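PDB 4F6E: superoxide dismutase [Mn], mitochondrial from Saccharomyces cerevisiae S288C, which converts superoxide radicals into hydrogen peroxide and molecular oxygen at a manganese centre, one metal ion per subunit, in the mitochondrion. Local coordinates for residues A[16-26]-A[168-178]. The protein carries 2 engineered substitutions. Numbering follows the deposited sequence.
With MN (manganese (II) ion), chain E.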
ATOM      1  N   PRO A  16     -12.113  21.739 -27.471  1.00 10.79           N
ATOM      2  CA  PRO A  16     -10.990  20.870 -27.833  1.00 13.44           C
ATOM      3  C   PRO A  16     -10.207  20.390 -26.608  1.00 14.23           C
ATOM      4  O   PRO A  16      -9.142  19.792 -26.760  1.00 17.66           O
ATOM      5  CB  PRO A  16     -10.110  21.805 -28.673  1.00 11.79           C
ATOM      6  CG  PRO A  16     -10.319  23.134 -28.048  1.00 12.80           C
ATOM      7  CD  PRO A  16     -11.750  23.169 -27.556  1.00  9.94           C
ATOM      8  N   TYR A  17     -10.722  20.644 -25.407  1.00  9.20           N
ATOM      9  CA  TYR A  17      -9.950  20.396 -24.203  1.00  9.98           C
ATOM     10  C   TYR A  17      -9.864  18.909 -23.884  1.00 11.18           C
ATOM     11  O   TYR A  17      -8.806  18.404 -23.512  1.00 13.17           O
ATOM     12  CB  TYR A  17     -10.543  21.197 -23.033  1.00  9.81           C
ATOM     13  CG  TYR A  17     -10.721  22.657 -23.393  1.00 13.12           C
ATOM     14  CD1 TYR A  17      -9.619  23.491 -23.545  1.00 14.79           C
ATOM     15  CD2 TYR A  17     -11.987  23.193 -23.616  1.00 13.48           C
ATOM     16  CE1 TYR A  17      -9.774  24.818 -23.901  1.00 14.02           C
ATOM     17  CE2 TYR A  17     -12.149  24.514 -23.959  1.00 13.90           C
ATOM     18  CZ  TYR A  17     -11.040  25.320 -24.099  1.00 14.69           C
ATOM     19  OH  TYR A  17     -11.198  26.638 -24.452  1.00 21.41           O
ATOM     20  N   ILE A  18     -10.983  18.205 -24.048  1.00 11.05           N
ATOM     21  CA  ILE A  18     -11.004  16.751 -23.968  1.00 10.69           C
ATOM     22  C   ILE A  18     -11.667  16.221 -25.226  1.00 12.28           C
ATOM     23  O   ILE A  18     -12.798  16.601 -25.549  1.00 13.11           O
ATOM     24  CB  ILE A  18     -11.797  16.245 -22.744  1.00 11.22           C
ATOM     25  CG1 ILE A  18     -11.169  16.745 -21.448  1.00 14.33           C
ATOM     26  CG2 ILE A  18     -11.843  14.728 -22.754  1.00 14.25           C
ATOM     27  CD1 ILE A  18     -11.922  16.264 -20.195  1.00 14.64           C
ATOM     28  N   SER A  19     -10.960  15.366 -25.958  1.00 11.19           N
ATOM     29  CA  SER A  19     -11.461  14.942 -27.260  1.00  9.98           C
ATOM     30  C   SER A  19     -12.678  14.028 -27.131  1.00 12.75           C
ATOM     31  O   SER A  19     -12.815  13.271 -26.154  1.00 12.50           O
ATOM     32  CB  SER A  19     -10.348  14.263 -28.059  1.00 20.10           C
ATOM     33  OG  SER A  19     -10.322  12.868 -27.821  1.00 25.41           O
ATOM     34  N   GLY A  20     -13.579  14.134 -28.103  1.00 10.95           N
ATOM     35  CA  GLY A  20     -14.753  13.286 -28.159  1.00 10.17           C
ATOM     36  C   GLY A  20     -14.407  11.812 -28.229  1.00  9.56           C
ATOM     37  O   GLY A  20     -15.130  10.986 -27.681  1.00 13.54           O
ATOM     38  N   GLN A  21     -13.307  11.489 -28.908  1.00 11.78           N
ATOM     39  CA  GLN A  21     -12.866  10.100 -29.036  1.00 18.38           C
ATOM     40  C   GLN A  21     -12.516   9.527 -27.660  1.00 14.75           C
ATOM     41  O   GLN A  21     -12.892   8.400 -27.316  1.00 18.03           O
ATOM     42  CB  GLN A  21     -11.660  10.018 -29.976  1.00 23.34           C
ATOM     43  CG  GLN A  21     -11.854  10.727 -31.319  1.00 32.32           C
ATOM     44  CD  GLN A  21     -12.721   9.941 -32.297  1.00 34.76           C
ATOM     45  OE1 GLN A  21     -13.914  10.224 -32.455  1.00 39.44           O
ATOM     46  NE2 GLN A  21     -12.117   8.962 -32.977  1.00 21.67           N
ATOM     47  N   ILE A  22     -11.808  10.316 -26.860  1.00 11.91           N
ATOM     48  CA  ILE A  22     -11.547   9.928 -25.476  1.00 11.13           C
ATOM     49  C   ILE A  22     -12.828   9.742 -24.669  1.00 12.18           C
ATOM     50  O   ILE A  22     -13.023   8.694 -24.056  1.00 12.29           O
ATOM     51  CB  ILE A  22     -10.582  10.918 -24.786  1.00  7.55           C
ATOM     52  CG1 ILE A  22      -9.186  10.764 -25.398  1.00 11.41           C
ATOM     53  CG2 ILE A  22     -10.537  10.671 -23.271  1.00 10.26           C
ATOM     54  CD1 ILE A  22      -8.146  11.669 -24.789  1.00 13.68           C
ATOM     55  N   ASN A  23     -13.715  10.734 -24.675  1.00  9.37           N
ATOM     56  CA  ASN A  23     -14.944  10.597 -23.897  1.00  9.04           C
ATOM     57  C   ASN A  23     -15.730   9.345 -24.281  1.00 11.09           C
ATOM     58  O   ASN A  23     -16.244   8.643 -23.414  1.00 12.87           O
ATOM     59  CB  ASN A  23     -15.837  11.831 -24.034  1.00 11.51           C
ATOM     60  CG  ASN A  23     -15.341  13.002 -23.221  1.00 13.35           C
ATOM     61  OD1 ASN A  23     -14.615  12.841 -22.242  1.00 11.72           O
ATOM     62  ND2 ASN A  23     -15.746  14.197 -23.619  1.00 12.83           N
ATOM     63  N   GLU A  24     -15.806   9.060 -25.581  1.00 11.98           N
ATOM     64  CA  GLU A  24     -16.538   7.888 -26.049  1.00 12.68           C
ATOM     65  C   GLU A  24     -15.948   6.591 -25.478  1.00 11.51           C
ATOM     66  O   GLU A  24     -16.676   5.754 -24.955  1.00 13.69           O
ATOM     67  CB  GLU A  24     -16.563   7.834 -27.581  1.00 16.40           C
ATOM     68  CG  GLU A  24     -17.399   6.693 -28.130  1.00 27.62           C
ATOM     69  CD  GLU A  24     -17.293   6.547 -29.643  1.00 40.09           C
ATOM     70  OE1 GLU A  24     -16.283   6.998 -30.233  1.00 40.28           O
ATOM     71  OE2 GLU A  24     -18.227   5.972 -30.243  1.00 42.98           O
ATOM     72  N   LEU A  25     -14.632   6.433 -25.574  1.00 10.99           N
ATOM     73  CA  LEU A  25     -13.983   5.230 -25.043  1.00  9.06           C
ATOM     74  C   LEU A  25     -14.069   5.204 -23.520  1.00 11.30           C
ATOM     75  O   LEU A  25     -14.300   4.158 -22.891  1.00 10.97           O
ATOM     76  CB  LEU A  25     -12.508   5.212 -25.442  1.00 10.39           C
ATOM     77  CG  LEU A  25     -12.223   4.915 -26.915  1.00 14.41           C
ATOM     78  CD1 LEU A  25     -10.757   5.155 -27.188  1.00 11.86           C
ATOM     79  CD2 LEU A  25     -12.598   3.480 -27.250  1.00 18.25           C
ATOM     80  N   HIS A  26     -13.851   6.371 -22.933  1.00  9.58           N
ATOM     81  CA  HIS A  26     -13.772   6.499 -21.494  1.00 10.60           C
ATOM     82  C   HIS A  26     -15.089   6.065 -20.843  1.00 11.20           C
ATOM     83  O   HIS A  26     -15.092   5.395 -19.806  1.00 10.24           O
ATOM     84  CB  HIS A  26     -13.423   7.954 -21.150  1.00  7.40           C
ATOM     85  CG  HIS A  26     -12.805   8.122 -19.806  1.00  8.05           C
ATOM     86  ND1 HIS A  26     -12.367   9.342 -19.337  1.00  8.11           N
ATOM     87  CD2 HIS A  26     -12.518   7.218 -18.842  1.00  9.22           C
ATOM     88  CE1 HIS A  26     -11.868   9.187 -18.126  1.00  8.75           C
ATOM     89  NE2 HIS A  26     -11.950   7.910 -17.803  1.00 10.17           N
ATOM     90  N   ASP A 168      -9.523  12.879 -13.171  1.00  6.50           N
ATOM     91  CA  ASP A 168      -8.942  11.583 -13.508  1.00  6.60           C
ATOM     92  C   ASP A 168      -7.523  11.758 -14.050  1.00  9.61           C
ATOM     93  O   ASP A 168      -7.317  12.491 -15.015  1.00  7.86           O
ATOM     94  CB  ASP A 168      -9.838  10.932 -14.565  1.00  8.25           C
ATOM     95  CG  ASP A 168      -9.551   9.473 -14.786  1.00 11.86           C
ATOM     96  OD1 ASP A 168      -8.638   8.887 -14.163  1.00  9.19           O
ATOM     97  OD2 ASP A 168     -10.271   8.921 -15.632  1.00  8.85           O
ATOM     98  N   ALA A 169      -6.551  11.091 -13.424  1.00  6.77           N
ATOM     99  CA  ALA A 169      -5.155  11.131 -13.884  1.00  6.96           C
ATOM    100  C   ALA A 169      -4.684   9.809 -14.489  1.00  6.99           C
ATOM    101  O   ALA A 169      -3.494   9.657 -14.769  1.00  8.50           O
ATOM    102  CB  ALA A 169      -4.213  11.556 -12.733  1.00  8.34           C
ATOM    103  N   TRP A 170      -5.591   8.851 -14.688  1.00  5.70           N
ATOM    104  CA  TRP A 170      -5.206   7.642 -15.427  1.00  7.50           C
ATOM    105  C   TRP A 170      -4.824   8.031 -16.842  1.00  7.20           C
ATOM    106  O   TRP A 170      -5.392   8.960 -17.418  1.00  8.31           O
ATOM    107  CB  TRP A 170      -6.359   6.645 -15.501  1.00  7.78           C
ATOM    108  CG  TRP A 170      -6.596   5.834 -14.266  1.00  8.38           C
ATOM    109  CD1 TRP A 170      -6.859   6.302 -13.006  1.00  8.09           C
ATOM    110  CD2 TRP A 170      -6.641   4.406 -14.185  1.00  7.19           C
ATOM    111  NE1 TRP A 170      -7.053   5.240 -12.142  1.00  9.40           N
ATOM    112  CE2 TRP A 170      -6.927   4.070 -12.845  1.00  7.53           C
ATOM    113  CE3 TRP A 170      -6.453   3.381 -15.112  1.00  8.57           C
ATOM    114  CZ2 TRP A 170      -7.033   2.745 -12.409  1.00  8.62           C
ATOM    115  CZ3 TRP A 170      -6.553   2.073 -14.679  1.00  9.18           C
ATOM    116  CH2 TRP A 170      -6.848   1.766 -13.344  1.00 10.04           C
ATOM    117  N   GLU A 171      -3.858   7.312 -17.409  1.00  8.53           N
ATOM    118  CA  GLU A 171      -3.389   7.640 -18.739  1.00  9.27           C
ATOM    119  C   GLU A 171      -4.501   7.546 -19.794  1.00  8.45           C
ATOM    120  O   GLU A 171      -4.501   8.326 -20.752  1.00  9.98           O
ATOM    121  CB  GLU A 171      -2.171   6.770 -19.095  1.00  8.71           C
ATOM    122  CG  GLU A 171      -0.928   7.167 -18.286  1.00  9.71           C
ATOM    123  CD  GLU A 171       0.317   6.334 -18.593  1.00  8.45           C
ATOM    124  OE1 GLU A 171       0.205   5.092 -18.692  1.00  9.36           O
ATOM    125  OE2 GLU A 171       1.419   6.934 -18.671  1.00 10.61           O
ATOM    126  N   HIS A 172      -5.469   6.648 -19.607  1.00  9.04           N
ATOM    127  CA  HIS A 172      -6.573   6.558 -20.578  1.00  8.86           C
ATOM    128  C   HIS A 172      -7.430   7.822 -20.608  1.00 10.46           C
ATOM    129  O   HIS A 172      -8.216   7.998 -21.525  1.00 12.24           O
ATOM    130  CB  HIS A 172      -7.465   5.328 -20.363  1.00  6.86           C
ATOM    131  CG  HIS A 172      -8.235   5.338 -19.077  1.00  7.72           C
ATOM    132  ND1 HIS A 172      -8.096   4.347 -18.131  1.00  9.75           N
ATOM    133  CD2 HIS A 172      -9.185   6.180 -18.608  1.00  9.49           C
ATOM    134  CE1 HIS A 172      -8.908   4.590 -17.117  1.00 10.15           C
ATOM    135  NE2 HIS A 172      -9.575   5.701 -17.381  1.00  7.95           N
ATOM    136  N   ALA A 173      -7.288   8.685 -19.602  1.00  7.56           N
ATOM    137  CA  ALA A 173      -8.074   9.917 -19.584  1.00  8.49           C
ATOM    138  C   ALA A 173      -7.554  10.969 -20.562  1.00  9.06           C
ATOM    139  O   ALA A 173      -8.262  11.932 -20.855  1.00  8.55           O
ATOM    140  CB  ALA A 173      -8.163  10.498 -18.148  1.00  7.17           C
ATOM    141  N   TYR A 174      -6.337  10.782 -21.083  1.00  8.52           N
ATOM    142  CA  TYR A 174      -5.700  11.831 -21.882  1.00  8.09           C
ATOM    143  C   TYR A 174      -4.765  11.354 -22.995  1.00  8.73           C
ATOM    144  O   TYR A 174      -4.400  12.154 -23.847  1.00 10.94           O
ATOM    145  CB  TYR A 174      -4.914  12.798 -20.979  1.00  9.11           C
ATOM    146  CG  TYR A 174      -3.769  12.169 -20.181  1.00  9.97           C
ATOM    147  CD1 TYR A 174      -2.506  11.988 -20.746  1.00  9.62           C
ATOM    148  CD2 TYR A 174      -3.950  11.788 -18.854  1.00  9.19           C
ATOM    149  CE1 TYR A 174      -1.469  11.418 -20.014  1.00  9.26           C
ATOM    150  CE2 TYR A 174      -2.913  11.234 -18.109  1.00  7.91           C
ATOM    151  CZ  TYR A 174      -1.680  11.045 -18.699  1.00  8.91           C
ATOM    152  OH  TYR A 174      -0.648  10.504 -17.965  1.00 11.69           O
ATOM    153  N   TYR A 175      -4.351  10.086 -22.976  1.00  9.45           N
ATOM    154  CA  TYR A 175      -3.202   9.678 -23.793  1.00  8.84           C
ATOM    155  C   TYR A 175      -3.416   9.784 -25.302  1.00 10.48           C
ATOM    156  O   TYR A 175      -2.485  10.138 -26.030  1.00 10.77           O
ATOM    157  CB  TYR A 175      -2.696   8.262 -23.422  1.00  9.52           C
ATOM    158  CG  TYR A 175      -1.206   8.123 -23.686  1.00  7.66           C
ATOM    159  CD1 TYR A 175      -0.275   8.490 -22.726  1.00  7.40           C
ATOM    160  CD2 TYR A 175      -0.730   7.657 -24.914  1.00 10.59           C
ATOM    161  CE1 TYR A 175       1.087   8.390 -22.963  1.00  6.74           C
ATOM    162  CE2 TYR A 175       0.631   7.550 -25.158  1.00 10.42           C
ATOM    163  CZ  TYR A 175       1.533   7.926 -24.182  1.00  9.21           C
ATOM    164  OH  TYR A 175       2.880   7.826 -24.417  1.00 11.13           O
ATOM    165  N   LEU A 176      -4.624   9.491 -25.774  1.00 10.42           N
ATOM    166  CA  LEU A 176      -4.872   9.529 -27.218  1.00 10.80           C
ATOM    167  C   LEU A 176      -4.679  10.930 -27.766  1.00 12.53           C
ATOM    168  O   LEU A 176      -4.343  11.110 -28.938  1.00 14.99           O
ATOM    169  CB  LEU A 176      -6.289   9.066 -27.548  1.00 10.32           C
ATOM    170  CG  LEU A 176      -6.565   7.573 -27.543  1.00 14.93           C
ATOM    171  CD1 LEU A 176      -8.041   7.335 -27.811  1.00 15.50           C
ATOM    172  CD2 LEU A 176      -5.708   6.867 -28.588  1.00 15.72           C
ATOM    173  N   GLN A 177      -4.895  11.922 -26.910  1.00 12.25           N
ATOM    174  CA  GLN A 177      -4.847  13.323 -27.309  1.00  8.08           C
ATOM    175  C   GLN A 177      -3.536  14.015 -26.931  1.00 11.04           C
ATOM    176  O   GLN A 177      -2.947  14.735 -27.743  1.00 15.11           O
ATOM    177  CB  GLN A 177      -6.025  14.050 -26.651  1.00  9.19           C
ATOM    178  CG  GLN A 177      -6.077  15.541 -26.946  1.00  8.93           C
ATOM    179  CD  GLN A 177      -7.302  16.204 -26.355  1.00 16.49           C
ATOM    180  OE1 GLN A 177      -8.111  15.559 -25.684  1.00 14.57           O
ATOM    181  NE2 GLN A 177      -7.441  17.514 -26.592  1.00 14.52           N
ATOM    182  N   TYR A 178      -3.076  13.789 -25.700  1.00 10.39           N
ATOM    183  CA  TYR A 178      -1.921  14.518 -25.164  1.00  9.47           C
ATOM    184  C   TYR A 178      -0.666  13.659 -25.055  1.00 10.55           C
ATOM    185  O   TYR A 178       0.412  14.173 -24.731  1.00 13.34           O
ATOM    186  CB  TYR A 178      -2.253  15.064 -23.767  1.00 11.69           C
ATOM    187  CG  TYR A 178      -3.334  16.120 -23.758  1.00 12.38           C
ATOM    188  CD1 TYR A 178      -3.019  17.452 -23.974  1.00 14.80           C
ATOM    189  CD2 TYR A 178      -4.669  15.785 -23.534  1.00 10.57           C
ATOM    190  CE1 TYR A 178      -3.995  18.427 -23.969  1.00 17.56           C
ATOM    191  CE2 TYR A 178      -5.653  16.760 -23.525  1.00  9.04           C
ATOM    192  CZ  TYR A 178      -5.310  18.075 -23.745  1.00 12.97           C
ATOM    193  OH  TYR A 178      -6.272  19.061 -23.749  1.00 13.29           O
TER
HETATM  194 MN    MN E 301     -10.855   6.937 -16.060  1.00  9.87          MN
HETATM  195  O   HOH W   1      -9.688   6.228 -14.117  1.00 10.97           O
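Asp168 OD2 meets the His26 ring at its edge, 2.9 Å from NE2, and His26 NE2 lies in plane at the edge of the His172 ring. Trp170 CB sits over one face of His172, and His30 stacks on that ring. The metal-bound water lies over a face of Trp170, Gln177 CG over a face of Tyr178, whose edge meets Tyr17 O. The pairing of His26 NE2 with Asp168 OD2 and with His172 NE2 reflects shared coordination: manganese binds all three atoms, OD2 at 2.1 Å. With CG anti to the backbone N (chi1 -158°), His26 reaches from its helix to the metal. His81 and the water complete the trigonal bipyramid of iron/manganese superoxide dismutases, to which the alpha-hairpin and C-terminal domains each give two residues. Asp168 suits its place because OD1, left off the metal, accepts from that water and from Trp170 N in an Asx turn. His172 ND1 is hydrogen-bonded to Glu171 of the second subunit. On its extended chain, one Gln177 amide offers the 16-19 loop both donor and acceptor: NE2 donates to Pro16 O (2.8 Å), OE1 takes Ser19 N from above its carbonyl plane (2.9 Å). A leucine here has no amide, so Pro16 O and Ser19 N would probably be left without mates. Tyr178 OH donates to Tyr17 O (2.6 Å). Branched Ile22 packs CD1 on Gln177 CB (3.7 Å) and CG2 against Ala173 O.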